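Local atomic coordinates of hypothetical protein (Uncultured marine organism, PDB entry 2OP5), a protein that is of unknown function but forms a dimer of ferredoxin-like subunits, probably related to the dimeric alpha-beta barrel proteins. Residues E33-S36 against E37-S41. Residues are numbered along the deposited sequence; the frame is centred on the assembly and turned at random.
Sequences EVWS and EDLYS. With EDO (1,2-ethanediol), chain G.
Ser36 grips the first turn of helix 37-46 with two bonds. Its backbone O accepts from Tyr40 N at 3.0 Å, and the bond is nearly straight (175° at the hydrogen). Its hydroxyl OG accepts from Leu39 N at 3.1 Å. With chi1 at 62°, OG lies between the backbone N and the carbonyl carbon, which brings it to Leu39 N. Ser36 is thus the N-cap, and its OG makes the capping bond to a first-turn amide.

Just before the cap, Trp35 centres an inverse gamma turn, closed by a weak bond from Ser36 N to Val34 O. This turn links helix 31-34 to helix 37-46 within the ferredoxin-like fold, on the helical layer that covers the antiparallel sheet.

The side chains of Trp35 and Tyr40 cross at about a right angle. Tyr40 OH comes within 3.4 Å of Trp35 CB and bonds to His51 ND1. The indole in turn meets His51 edge-to-face. The Tyr40 ring also stacks on Phe113 of the second subunit, so this helix end reaches the dimer interface. Replacing Tyr40 by an alanine is likely to leave His51 ND1 without this hydroxyl partner, open a gap beside Trp35 CB and lose the stack on Phe113 of the second subunit.

Leu39 CD2 sits 3.9 Å from Trp35 CE3 and also touches Val34 O. Leu39 also touches Ile82, Glu86 and Phe87. Val34 CG1 lies over one indole face, near the rim. A 1,2-ethanediol, probably from the crystallisation liquor, bonds weakly to Glu37 O.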
ATOM      1  N   GLU A  33     -14.580 -15.130   3.715  1.00 37.77           N
ATOM      2  CA  GLU A  33     -15.765 -15.402   2.894  1.00 38.18           C
ATOM      3  C   GLU A  33     -15.557 -14.788   1.495  1.00 37.51           C
ATOM      4  O   GLU A  33     -16.070 -15.295   0.506  1.00 38.68           O
ATOM      5  CB  GLU A  33     -17.028 -14.782   3.531  1.00 38.08           C
ATOM      6  CG  GLU A  33     -17.424 -15.374   4.888  1.00 40.45           C
ATOM      7  CD  GLU A  33     -18.442 -14.522   5.671  1.00 40.15           C
ATOM      8  OE1 GLU A  33     -19.187 -13.717   5.065  1.00 43.65           O
ATOM      9  OE2 GLU A  33     -18.478 -14.661   6.913  1.00 41.05           O
ATOM     10  N   VAL A  34     -14.807 -13.689   1.431  1.00 36.15           N
ATOM     11  CA  VAL A  34     -14.556 -12.964   0.183  1.00 35.17           C
ATOM     12  C   VAL A  34     -13.304 -13.433  -0.541  1.00 33.41           C
ATOM     13  O   VAL A  34     -13.367 -13.904  -1.672  1.00 33.51           O
ATOM     14  CB  VAL A  34     -14.402 -11.442   0.456  1.00 34.94           C
ATOM     15  CG1 VAL A  34     -14.150 -10.650  -0.842  1.00 36.09           C
ATOM     16  CG2 VAL A  34     -15.627 -10.906   1.181  1.00 37.67           C
ATOM     17  N   TRP A  35     -12.168 -13.291   0.123  1.00 31.80           N
ATOM     18  CA  TRP A  35     -10.884 -13.589  -0.452  1.00 30.35           C
ATOM     19  C   TRP A  35     -10.517 -15.042  -0.223  1.00 30.08           C
ATOM     20  O   TRP A  35      -9.680 -15.373   0.624  1.00 31.50           O
ATOM     21  CB  TRP A  35      -9.853 -12.609   0.119  1.00 30.53           C
ATOM     22  CG  TRP A  35     -10.311 -11.153  -0.074  1.00 30.36           C
ATOM     23  CD1 TRP A  35     -10.758 -10.296   0.899  1.00 30.17           C
ATOM     24  CD2 TRP A  35     -10.441 -10.441  -1.315  1.00 31.20           C
ATOM     25  NE1 TRP A  35     -11.116  -9.100   0.354  1.00 30.05           N
ATOM     26  CE2 TRP A  35     -10.937  -9.149  -1.004  1.00 31.17           C
ATOM     27  CE3 TRP A  35     -10.161 -10.750  -2.654  1.00 29.94           C
ATOM     28  CZ2 TRP A  35     -11.159  -8.177  -1.979  1.00 29.03           C
ATOM     29  CZ3 TRP A  35     -10.393  -9.766  -3.619  1.00 29.17           C
ATOM     30  CH2 TRP A  35     -10.885  -8.506  -3.270  1.00 29.27           C
ATOM     31  N   SER A  36     -11.189 -15.918  -0.970  1.00 29.30           N
ATOM     32  CA  SER A  36     -10.912 -17.348  -0.936  1.00 27.19           C
ATOM     33  C   SER A  36      -9.686 -17.612  -1.808  1.00 27.02           C
ATOM     34  O   SER A  36      -9.343 -16.814  -2.674  1.00 25.11           O
ATOM     35  CB  SER A  36     -12.100 -18.126  -1.485  1.00 26.94           C
ATOM     36  OG  SER A  36     -12.339 -17.786  -2.837  1.00 25.27           O
ATOM     37  N   GLU A  37      -9.037 -18.746  -1.579  1.00 27.88           N
ATOM     38  CA  GLU A  37      -7.861 -19.127  -2.356  1.00 29.31           C
ATOM     39  C   GLU A  37      -8.341 -19.446  -3.771  1.00 28.23           C
ATOM     40  O   GLU A  37      -7.591 -19.327  -4.737  1.00 27.15           O
ATOM     41  CB  GLU A  37      -7.126 -20.349  -1.765  1.00 30.09           C
ATOM     42  CG  GLU A  37      -6.906 -20.357  -0.238  1.00 33.64           C
ATOM     43  CD  GLU A  37      -6.051 -19.215   0.302  1.00 37.04           C
ATOM     44  OE1 GLU A  37      -5.324 -18.555  -0.464  1.00 39.53           O
ATOM     45  OE2 GLU A  37      -6.099 -18.994   1.533  1.00 41.04           O
ATOM     46  N   ASP A  38      -9.598 -19.864  -3.879  1.00 27.55           N
ATOM     47  CA  ASP A  38     -10.184 -20.145  -5.171  1.00 28.08           C
ATOM     48  C   ASP A  38     -10.199 -18.870  -6.021  1.00 26.81           C
ATOM     49  O   ASP A  38      -9.711 -18.861  -7.152  1.00 26.65           O
ATOM     50  CB  ASP A  38     -11.593 -20.695  -4.975  1.00 29.34           C
ATOM     51  CG  ASP A  38     -12.264 -21.061  -6.276  1.00 31.34           C
ATOM     52  OD1 ASP A  38     -11.575 -21.409  -7.252  1.00 34.47           O
ATOM     53  OD2 ASP A  38     -13.505 -20.997  -6.320  1.00 36.87           O
ATOM     54  N   LEU A  39     -10.731 -17.790  -5.446  1.00 26.20           N
ATOM     55  CA  LEU A  39     -10.805 -16.502  -6.119  1.00 24.87           C
ATOM     56  C   LEU A  39      -9.383 -16.006  -6.421  1.00 25.11           C
ATOM     57  O   LEU A  39      -9.091 -15.607  -7.529  1.00 24.38           O
ATOM     58  CB  LEU A  39     -11.561 -15.484  -5.250  1.00 24.06           C
ATOM     59  CG  LEU A  39     -11.633 -14.077  -5.841  1.00 21.27           C
ATOM     60  CD1 LEU A  39     -12.302 -14.133  -7.135  1.00 22.18           C
ATOM     61  CD2 LEU A  39     -12.332 -13.066  -4.941  1.00 24.19           C
ATOM     62  N   TYR A  40      -8.506 -16.047  -5.427  1.00 25.60           N
ATOM     63  CA  TYR A  40      -7.104 -15.653  -5.624  1.00 25.32           C
ATOM     64  C   TYR A  40      -6.417 -16.416  -6.739  1.00 25.16           C
ATOM     65  O   TYR A  40      -5.628 -15.852  -7.472  1.00 23.78           O
ATOM     66  CB  TYR A  40      -6.276 -15.868  -4.354  1.00 25.25           C
ATOM     67  CG  TYR A  40      -6.385 -14.803  -3.297  1.00 24.89           C
ATOM     68  CD1 TYR A  40      -6.288 -13.444  -3.629  1.00 23.65           C
ATOM     69  CD2 TYR A  40      -6.459 -15.151  -1.957  1.00 24.94           C
ATOM     70  CE1 TYR A  40      -6.363 -12.479  -2.677  1.00 25.23           C
ATOM     71  CE2 TYR A  40      -6.500 -14.184  -0.989  1.00 24.05           C
ATOM     72  CZ  TYR A  40      -6.452 -12.847  -1.351  1.00 24.90           C
ATOM     73  OH  TYR A  40      -6.520 -11.876  -0.370  1.00 25.10           O
ATOM     74  N   SER A  41      -6.705 -17.704  -6.863  1.00 25.93           N
ATOM     75  CA  SER A  41      -6.097 -18.499  -7.935  1.00 26.93           C
ATOM     76  C   SER A  41      -6.443 -17.918  -9.295  1.00 26.36           C
ATOM     77  O   SER A  41      -5.573 -17.760 -10.124  1.00 24.91           O
ATOM     78  CB  SER A  41      -6.554 -19.954  -7.866  1.00 27.00           C
ATOM     79  OG  SER A  41      -5.791 -20.755  -8.742  1.00 30.43           O
TER
HETATM   80  C1  EDO G 117      -3.619 -18.778  -2.785  1.00 34.45           C
HETATM   81  O1  EDO G 117      -2.209 -19.025  -2.965  1.00 36.14           O
HETATM   82  C2  EDO G 117      -4.464 -18.915  -4.055  1.00 35.47           C
HETATM   83  O2  EDO G 117      -4.615 -20.246  -4.567  1.00 34.11           O